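Local coordinates for telomerase reverse transcriptase (Candida albicans SC5314, PDB 6ZDQ), which probably extends chromosome ends as a reverse transcriptase, adding simple telomeric repeats copied from a template within the enzyme's own RNA component, at residues D295-Y300 against M473-F478; L331-F336 against L498-D503. All blocks are in the same frame, centred on the assembly; numbering follows the deposited sequence.

Contact 1: D295-Y300 against M473-F478; sequences DTYESY and MVHDCF
The ring of Tyr297 lies between the imidazole of His475 and the methyl group of its own neighbour Thr296. On one face His475 NE2 sits over the ring centre, 4.2 Å above the plane, and on the opposite face Thr296 CG2 is centred at 3.8 Å. The closest approach of Tyr297 to the histidine is from CD1 to His475 CE1, at 3.9 Å, and the two planes are oblique, inclined by 42°. Tyr300 CE1 lies 3.8 Å from His475 CB, at the base of the histidine side chain, and this ring too is oblique to the imidazole, at 51°. The three rings form an aromatic cluster where the chain leaving the long helix 263-296 meets the C-terminal end of helix 460-477, a helix of the reverse transcriptase region. His475 reaches across because its CG is anti to the backbone N (chi1 175°), which carries the ring away from its helix and in among the tyrosines. There ND1 is hydrogen-bonded to Ser299 OG; the modelled separation of 2.4 Å is very short and doubtful as a length at this resolution, and either partner could be the donor. The backbones come near each other here, with the CA atoms of Ser299 and His475 5.1 Å apart. One residue before the histidine, Val474 CG1 lies 4.0 Å from Ser299 O, and Trp482 touches both of these residues. Tyr300 also rests on Leu290 and Leu293 of helix 263-296 and on Ser471 and Ala472 of helix 460-477.

Contact 2: L331-F336 against L498-D503; sequences LFILKF and LLVTPD
Ile333 lies side by side with Leu498 and with Val500, all three pointing the same way from the sheet: CG2 of Ile333 is 3.7 Å from Leu498 CD1, and its CG1 is 4.0 Å from Val500 CG2. The other valine branch, CG1, is anti to the backbone N (chi1 -180°) and reaches Leu331 CD1 at 3.6 Å. Leu331 has a second methyl, CD2, that packs beside Pro502 CD. Strands 332-336 and 498-501 run antiparallel here, the central pair of a four-stranded sheet that corresponds to the palm of reverse transcriptases. Phe332–Thr501 and Leu334–Leu499 are hydrogen-bonded pairs; the bond from Leu334 N to Leu499 O, 2.8 Å, lies in the carbonyl plane, whereas Phe332 N approaches Thr501 O from above it, and the return bond from Thr501 N to Phe332 O is weak. On the face of Leu334 and Leu499 these side chains meet through their CB atoms, 4.1 Å apart, and both touch Val510 of helix 504-514. The Phe332 ring turns an edge to Pro502 O, with CE2 3.2 Å away. Thr501 OG1 accepts from Asp503 N in an ST turn and also bonds Asp487 O, while Asp503 OD1 caps Asn505 N at the start of helix 504-514.

Both contacts are largely buried, although each lies about 30 Å from the centre of the chain and more than 30 Å, nearest atom, from the bound nucleic acid. Contact 2 belongs to the interior of a sheet: regular backbone bonding and mainly aliphatic packing bury 539 Å² between its segments. Contact 1 buries less than half as much, has no backbone-to-backbone hydrogen bond and rests mainly on side chains, one polar pair among aromatic rings, with Tyr297 at the exposed border. They share no element, but helix 504-514 touches a segment of each: Val510 meets Phe478, at the end of segment 473-478, as well as Leu334 and Leu499 of contact 2. The centres are about 18 Å apart.

Contact 1: D295-Y300 against M473-F478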
loop_
_atom_site.group_PDB
_atom_site.type_symbol
_atom_site.label_atom_id
_atom_site.label_comp_id
_atom_site.label_asym_id
_atom_site.label_seq_id
_atom_site.Cartn_x
_atom_site.Cartn_y
_atom_site.Cartn_z
ATOM N N ASP A 295 19.795 -18.502 9.547
ATOM C CA ASP A 295 21.223 -18.507 9.847
ATOM C C ASP A 295 21.798 -19.916 9.819
ATOM O O ASP A 295 22.964 -20.101 9.451
ATOM C CB ASP A 295 21.475 -17.859 11.210
ATOM C CG ASP A 295 21.082 -16.396 11.242
ATOM O OD1 ASP A 295 21.260 -15.709 10.214
ATOM O OD2 ASP A 295 20.594 -15.931 12.294
ATOM N N THR A 296 21.003 -20.915 10.201
ATOM C CA THR A 296 21.505 -22.280 10.320
ATOM C C THR A 296 21.548 -22.989 8.970
ATOM O O THR A 296 22.613 -23.422 8.517
ATOM C CB THR A 296 20.641 -23.065 11.311
ATOM O OG1 THR A 296 20.665 -22.417 12.588
ATOM C CG2 THR A 296 21.157 -24.484 11.459
ATOM N N TYR A 297 20.397 -23.118 8.315
ATOM C CA TYR A 297 20.268 -23.925 7.110
ATOM C C TYR A 297 20.339 -23.056 5.861
ATOM O O TYR A 297 19.736 -21.981 5.802
ATOM C CB TYR A 297 18.948 -24.700 7.106
ATOM C CG TYR A 297 18.769 -25.632 8.279
ATOM C CD1 TYR A 297 19.403 -26.866 8.313
ATOM C CD2 TYR A 297 17.954 -25.284 9.347
ATOM C CE1 TYR A 297 19.237 -27.724 9.383
ATOM C CE2 TYR A 297 17.781 -26.134 10.420
ATOM C CZ TYR A 297 18.426 -27.354 10.432
ATOM O OH TYR A 297 18.258 -28.205 11.499
ATOM N N GLU A 298 21.086 -23.533 4.863
ATOM C CA GLU A 298 21.075 -22.892 3.554
ATOM C C GLU A 298 19.731 -23.055 2.852
ATOM O O GLU A 298 19.401 -22.249 1.974
ATOM C CB GLU A 298 22.203 -23.459 2.687
ATOM C CG GLU A 298 22.469 -22.681 1.407
ATOM C CD GLU A 298 23.572 -23.298 0.569
ATOM O OE1 GLU A 298 24.056 -24.389 0.934
ATOM O OE2 GLU A 298 23.957 -22.690 -0.454
ATOM N N SER A 299 18.950 -24.075 3.219
ATOM C CA SER A 299 17.643 -24.268 2.598
ATOM C C SER A 299 16.660 -23.187 3.027
ATOM O O SER A 299 15.862 -22.707 2.214
ATOM C CB SER A 299 17.097 -25.653 2.939
ATOM O OG SER A 299 16.908 -25.797 4.336
ATOM N N TYR A 300 16.699 -22.791 4.301
ATOM C CA TYR A 300 15.869 -21.683 4.754
ATOM C C TYR A 300 16.345 -20.351 4.195
ATOM O O TYR A 300 15.552 -19.406 4.115
ATOM C CB TYR A 300 15.848 -21.627 6.281
ATOM C CG TYR A 300 14.750 -22.448 6.920
ATOM C CD1 TYR A 300 14.869 -23.824 7.054
ATOM C CD2 TYR A 300 13.598 -21.841 7.401
ATOM C CE1 TYR A 300 13.866 -24.573 7.644
ATOM C CE2 TYR A 300 12.592 -22.580 7.988
ATOM C CZ TYR A 300 12.731 -23.944 8.110
ATOM O OH TYR A 300 11.730 -24.680 8.698
ATOM N N MET A 473 8.667 -26.031 4.020
ATOM C CA MET A 473 8.332 -26.931 2.920
ATOM C C MET A 473 9.495 -27.077 1.949
ATOM O O MET A 473 9.840 -28.191 1.534
ATOM C CB MET A 473 7.090 -26.425 2.186
ATOM C CG MET A 473 6.771 -27.210 0.923
ATOM S SD MET A 473 5.458 -26.467 -0.060
ATOM C CE MET A 473 6.222 -24.915 -0.523
ATOM N N VAL A 474 10.110 -25.955 1.564
ATOM C CA VAL A 474 11.243 -26.005 0.645
ATOM C C VAL A 474 12.413 -26.752 1.271
ATOM O O VAL A 474 13.208 -27.383 0.564
ATOM C CB VAL A 474 11.639 -24.578 0.208
ATOM C CG1 VAL A 474 12.074 -23.748 1.402
ATOM C CG2 VAL A 474 12.736 -24.623 -0.840
ATOM N N HIS A 475 12.529 -26.708 2.600
ATOM C CA HIS A 475 13.643 -27.363 3.279
ATOM C C HIS A 475 13.609 -28.875 3.082
ATOM O O HIS A 475 14.605 -29.480 2.667
ATOM C CB HIS A 475 13.618 -27.013 4.769
ATOM C CG HIS A 475 14.650 -27.736 5.579
ATOM N ND1 HIS A 475 15.969 -27.831 5.193
ATOM C CD2 HIS A 475 14.554 -28.398 6.756
ATOM C CE1 HIS A 475 16.643 -28.520 6.096
ATOM N NE2 HIS A 475 15.808 -28.876 7.055
ATOM N N ASP A 476 12.469 -29.507 3.373
ATOM C CA ASP A 476 12.396 -30.965 3.367
ATOM C C ASP A 476 11.960 -31.555 2.032
ATOM O O ASP A 476 12.411 -32.650 1.676
ATOM C CB ASP A 476 11.453 -31.454 4.474
ATOM C CG ASP A 476 10.170 -30.655 4.545
ATOM O OD1 ASP A 476 9.431 -30.614 3.538
ATOM O OD2 ASP A 476 9.894 -30.075 5.616
ATOM N N CYS A 477 11.092 -30.871 1.284
ATOM C CA CYS A 477 10.636 -31.426 0.013
ATOM C C CYS A 477 11.706 -31.327 -1.066
ATOM O O CYS A 477 11.729 -32.148 -1.990
ATOM C CB CYS A 477 9.354 -30.732 -0.442
ATOM S SG CYS A 477 7.892 -31.175 0.520
ATOM N N PHE A 478 12.599 -30.344 -0.966
ATOM C CA PHE A 478 13.669 -30.149 -1.936
ATOM C C PHE A 478 15.035 -30.507 -1.356
ATOM O O PHE A 478 16.054 -29.951 -1.770
ATOM C CB PHE A 478 13.667 -28.710 -2.451
ATOM C CG PHE A 478 12.397 -28.320 -3.151
ATOM C CD1 PHE A 478 11.318 -27.823 -2.436
ATOM C CD2 PHE A 478 12.279 -28.452 -4.525
ATOM C CE1 PHE A 478 10.148 -27.466 -3.078
ATOM C CE2 PHE A 478 11.110 -28.096 -5.172
ATOM C CZ PHE A 478 10.044 -27.603 -4.447
#

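Contact 2: L331-F336 against L498-D503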
loop_
_atom_site.group_PDB
_atom_site.type_symbol
_atom_site.label_atom_id
_atom_site.label_comp_id
_atom_site.label_asym_id
_atom_site.label_seq_id
_atom_site.Cartn_x
_atom_site.Cartn_y
_atom_site.Cartn_z
ATOM N N LEU A 331 21.328 -22.091 -19.264
ATOM C CA LEU A 331 20.661 -22.280 -17.984
ATOM C C LEU A 331 19.257 -22.836 -18.180
ATOM O O LEU A 331 18.527 -22.405 -19.078
ATOM C CB LEU A 331 20.595 -20.958 -17.219
ATOM C CG LEU A 331 21.952 -20.294 -16.984
ATOM C CD1 LEU A 331 21.787 -18.889 -16.429
ATOM C CD2 LEU A 331 22.794 -21.148 -16.051
ATOM N N PHE A 332 18.888 -23.800 -17.340
ATOM C CA PHE A 332 17.532 -24.341 -17.313
ATOM C C PHE A 332 16.745 -23.602 -16.235
ATOM O O PHE A 332 16.986 -23.798 -15.039
ATOM C CB PHE A 332 17.550 -25.844 -17.047
ATOM C CG PHE A 332 18.299 -26.639 -18.081
ATOM C CD1 PHE A 332 17.703 -26.969 -19.289
ATOM C CD2 PHE A 332 19.594 -27.068 -17.841
ATOM C CE1 PHE A 332 18.390 -27.704 -20.240
ATOM C CE2 PHE A 332 20.285 -27.803 -18.788
ATOM C CZ PHE A 332 19.681 -28.122 -19.989
ATOM N N ILE A 333 15.805 -22.760 -16.653
ATOM C CA ILE A 333 15.047 -21.918 -15.734
ATOM C C ILE A 333 13.675 -22.535 -15.498
ATOM O O ILE A 333 13.101 -23.188 -16.378
ATOM C CB ILE A 333 14.933 -20.471 -16.261
ATOM C CG1 ILE A 333 16.319 -19.908 -16.582
ATOM C CG2 ILE A 333 14.269 -19.573 -15.236
ATOM C CD1 ILE A 333 16.685 -19.955 -18.045
ATOM N N LEU A 334 13.138 -22.324 -14.293
ATOM C CA LEU A 334 11.841 -22.881 -13.909
ATOM C C LEU A 334 11.128 -21.859 -13.026
ATOM O O LEU A 334 11.491 -21.684 -11.858
ATOM C CB LEU A 334 12.007 -24.217 -13.199
ATOM C CG LEU A 334 11.824 -25.454 -14.081
ATOM C CD1 LEU A 334 11.953 -26.712 -13.257
ATOM C CD2 LEU A 334 10.475 -25.430 -14.771
ATOM N N LYS A 335 10.126 -21.185 -13.591
ATOM C CA LYS A 335 9.335 -20.188 -12.876
ATOM C C LYS A 335 7.929 -20.742 -12.671
ATOM O O LYS A 335 7.198 -20.967 -13.641
ATOM C CB LYS A 335 9.300 -18.864 -13.640
ATOM C CG LYS A 335 8.633 -17.721 -12.889
ATOM C CD LYS A 335 7.178 -17.543 -13.291
ATOM C CE LYS A 335 6.538 -16.398 -12.526
ATOM N NZ LYS A 335 5.119 -16.184 -12.918
ATOM N N PHE A 336 7.555 -20.961 -11.412
ATOM C CA PHE A 336 6.218 -21.427 -11.073
ATOM C C PHE A 336 5.752 -20.744 -9.795
ATOM O O PHE A 336 6.547 -20.173 -9.045
ATOM C CB PHE A 336 6.161 -22.955 -10.926
ATOM C CG PHE A 336 7.045 -23.503 -9.841
ATOM C CD1 PHE A 336 8.401 -23.683 -10.056
ATOM C CD2 PHE A 336 6.512 -23.866 -8.614
ATOM C CE1 PHE A 336 9.213 -24.198 -9.064
ATOM C CE2 PHE A 336 7.319 -24.383 -7.617
ATOM C CZ PHE A 336 8.672 -24.551 -7.844
ATOM N N LEU A 498 11.491 -19.711 -8.345
ATOM C CA LEU A 498 12.390 -19.618 -9.484
ATOM C C LEU A 498 13.562 -20.563 -9.273
ATOM O O LEU A 498 14.093 -20.664 -8.164
ATOM C CB LEU A 498 12.899 -18.184 -9.681
ATOM C CG LEU A 498 13.701 -17.912 -10.953
ATOM C CD1 LEU A 498 12.823 -18.075 -12.184
ATOM C CD2 LEU A 498 14.321 -16.524 -10.913
ATOM N N LEU A 499 13.961 -21.252 -10.340
ATOM C CA LEU A 499 15.103 -22.155 -10.298
ATOM C C LEU A 499 15.940 -21.948 -11.547
ATOM O O LEU A 499 15.415 -21.999 -12.662
ATOM C CB LEU A 499 14.656 -23.619 -10.192
ATOM C CG LEU A 499 15.760 -24.680 -10.144
ATOM C CD1 LEU A 499 15.399 -25.770 -9.153
ATOM C CD2 LEU A 499 16.009 -25.281 -11.521
ATOM N N VAL A 500 17.234 -21.705 -11.358
ATOM C CA VAL A 500 18.180 -21.538 -12.455
ATOM C C VAL A 500 19.369 -22.450 -12.191
ATOM O O VAL A 500 20.006 -22.349 -11.135
ATOM C CB VAL A 500 18.642 -20.079 -12.607
ATOM C CG1 VAL A 500 19.620 -19.954 -13.758
ATOM C CG2 VAL A 500 17.449 -19.154 -12.815
ATOM N N THR A 501 19.668 -23.338 -13.144
ATOM C CA THR A 501 20.819 -24.219 -13.000
ATOM C C THR A 501 21.241 -24.732 -14.365
ATOM O O THR A 501 20.373 -24.972 -15.216
ATOM C CB THR A 501 20.514 -25.400 -12.068
ATOM O OG1 THR A 501 21.668 -26.246 -11.975
ATOM C CG2 THR A 501 19.327 -26.214 -12.582
ATOM N N PRO A 502 22.545 -24.887 -14.621
ATOM C CA PRO A 502 22.970 -25.544 -15.864
ATOM C C PRO A 502 22.837 -27.056 -15.826
ATOM O O PRO A 502 22.893 -27.689 -16.888
ATOM C CB PRO A 502 24.439 -25.122 -15.996
ATOM C CG PRO A 502 24.884 -24.929 -14.588
ATOM C CD PRO A 502 23.689 -24.392 -13.837
ATOM N N ASP A 503 22.667 -27.650 -14.647
ATOM C CA ASP A 503 22.529 -29.095 -14.522
ATOM C C ASP A 503 21.134 -29.514 -14.968
ATOM O O ASP A 503 20.132 -29.035 -14.425
ATOM C CB ASP A 503 22.791 -29.526 -13.080
ATOM C CG ASP A 503 23.076 -31.015 -12.950
ATOM O OD1 ASP A 503 22.677 -31.792 -13.844
ATOM O OD2 ASP A 503 23.702 -31.410 -11.944
#